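Long-range contact in scavenger receptor with C-type lectin type I (Homo sapiens, PDB 2OX8), which probably acts as a scavenger receptor whose C-type carbohydrate-recognition domain binds the leukocyte surface glycan Lewis(x): residues K30-D35 / N124-E129. Residues are numbered along the deposited sequence; the frame is centred on the assembly and turned at random.
With ZN (zinc ion), chain F.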
# COMPACT_ATOMS: atom_id res chain seq x y z
N LYS A 30 6.47 1.14 -7.38
CA LYS A 30 7.36 0.14 -6.80
C LYS A 30 8.82 0.52 -6.99
O LYS A 30 9.62 0.45 -6.05
CB LYS A 30 7.08 -1.21 -7.44
CG LYS A 30 7.90 -2.36 -6.90
CD LYS A 30 7.17 -3.69 -7.07
CE LYS A 30 8.06 -4.84 -6.67
NZ LYS A 30 7.29 -6.09 -6.42
N LEU A 31 9.16 0.94 -8.21
CA LEU A 31 10.53 1.32 -8.54
C LEU A 31 10.98 2.66 -7.97
O LEU A 31 12.17 2.89 -7.77
CB LEU A 31 10.70 1.29 -10.07
CG LEU A 31 10.59 -0.14 -10.65
CD1 LEU A 31 10.18 -0.11 -12.13
CD2 LEU A 31 11.93 -0.85 -10.45
N PHE A 32 10.03 3.56 -7.70
CA PHE A 32 10.35 4.87 -7.15
C PHE A 32 10.83 4.71 -5.72
O PHE A 32 11.88 5.23 -5.34
CB PHE A 32 9.11 5.77 -7.21
CG PHE A 32 9.26 7.07 -6.46
CD1 PHE A 32 9.46 8.26 -7.15
CD2 PHE A 32 9.21 7.09 -5.06
CE1 PHE A 32 9.60 9.47 -6.45
CE2 PHE A 32 9.34 8.28 -4.36
CZ PHE A 32 9.54 9.48 -5.06
N CYS A 33 10.06 3.97 -4.90
CA CYS A 33 10.46 3.75 -3.51
C CYS A 33 11.79 2.98 -3.46
O CYS A 33 12.66 3.26 -2.63
CB CYS A 33 9.42 2.92 -2.77
SG CYS A 33 7.72 3.54 -2.66
N GLU A 34 11.91 2.01 -4.35
CA GLU A 34 13.11 1.19 -4.42
C GLU A 34 14.35 2.06 -4.54
O GLU A 34 15.30 1.92 -3.78
CB GLU A 34 13.01 0.24 -5.62
CG GLU A 34 13.20 -1.22 -5.30
CD GLU A 34 12.47 -2.14 -6.30
OE1 GLU A 34 12.70 -2.01 -7.52
OE2 GLU A 34 11.67 -2.99 -5.84
N ASP A 35 14.33 3.00 -5.47
CA ASP A 35 15.49 3.84 -5.65
C ASP A 35 15.70 4.89 -4.53
O ASP A 35 16.75 5.53 -4.44
CB ASP A 35 15.45 4.41 -7.07
CG ASP A 35 15.73 3.31 -8.14
OD1 ASP A 35 16.92 3.07 -8.46
OD2 ASP A 35 14.78 2.66 -8.65
N ASN A 124 -2.19 5.70 -9.55
CA ASN A 124 -2.57 6.13 -8.21
C ASN A 124 -1.38 6.74 -7.52
O ASN A 124 -0.25 6.63 -7.99
CB ASN A 124 -3.04 4.96 -7.33
CG ASN A 124 -4.31 4.31 -7.83
OD1 ASN A 124 -4.26 3.35 -8.61
ND2 ASN A 124 -5.46 4.81 -7.38
N ASN A 125 -1.65 7.39 -6.39
CA ASN A 125 -0.61 7.99 -5.58
C ASN A 125 -0.11 6.80 -4.79
O ASN A 125 -0.77 5.76 -4.75
CB ASN A 125 -1.21 9.05 -4.65
CG ASN A 125 -1.83 10.21 -5.42
OD1 ASN A 125 -2.90 10.08 -6.01
ND2 ASN A 125 -1.15 11.35 -5.42
N PHE A 126 1.04 6.94 -4.14
CA PHE A 126 1.60 5.84 -3.39
C PHE A 126 2.36 6.27 -2.14
O PHE A 126 2.79 7.41 -2.02
CB PHE A 126 2.51 5.02 -4.31
CG PHE A 126 3.61 5.83 -4.94
CD1 PHE A 126 4.81 6.00 -4.29
CD2 PHE A 126 3.40 6.48 -6.16
CE1 PHE A 126 5.80 6.80 -4.83
CE2 PHE A 126 4.39 7.29 -6.71
CZ PHE A 126 5.59 7.45 -6.04
N ILE A 127 2.53 5.32 -1.22
CA ILE A 127 3.23 5.58 0.02
C ILE A 127 4.52 4.76 0.09
O ILE A 127 4.52 3.55 -0.11
CB ILE A 127 2.33 5.22 1.25
CG1 ILE A 127 1.05 6.04 1.21
CG2 ILE A 127 3.08 5.48 2.55
CD1 ILE A 127 0.09 5.75 2.38
N CYS A 128 5.63 5.44 0.34
CA CYS A 128 6.91 4.76 0.46
C CYS A 128 7.27 4.69 1.94
O CYS A 128 6.92 5.58 2.74
CB CYS A 128 8.00 5.51 -0.30
SG CYS A 128 7.84 5.51 -2.12
N GLU A 129 7.99 3.65 2.32
CA GLU A 129 8.33 3.44 3.70
C GLU A 129 9.74 2.85 3.82
O GLU A 129 10.21 2.14 2.91
CB GLU A 129 7.30 2.48 4.30
CG GLU A 129 7.57 1.97 5.72
CD GLU A 129 6.63 0.84 6.13
OE1 GLU A 129 6.60 -0.19 5.43
OE2 GLU A 129 5.93 0.96 7.16
ZN ZN F . 4.90 -0.33 8.02
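Cys33 on the helix and Cys128 on the strand are joined by a disulfide, SG to SG 2.0 Å, with a torsion of -84° about the S–S bond. The link brings their CA atoms to 5.4 Å. Alongside it the rings of Phe32 and Phe126 form an edge-to-face pair, centroids 5.1 Å apart and planes at 63°. Phe126 is the edge partner: its CE1–CZ rim meets one face of Phe32, with CZ offset toward the rim of that ring. Phe32 CB points toward the strand, and with CG opposite the backbone N (chi1 170°) one face of its ring takes Phe126 CZ. The disulfide and the aromatic pair interlock, since Cys128 SG sits at the edge of the Phe32 ring, 3.6 Å from CD2, while Cys33 SG approaches Phe126 obliquely. This disulfide fastens helix 26-35 to strand 125-131 in the C-type lectin fold. Glu129, whose CB points away from the helix, binds a zinc ion through OE2, together with Glu48 and the Phe42 carbonyl. Leu40 of strand 39-40 packs on Cys33 and Phe126, Trp63 of strand 62-67 also touches Phe126, and Tyr18 of strand 15-19 contacts Cys128.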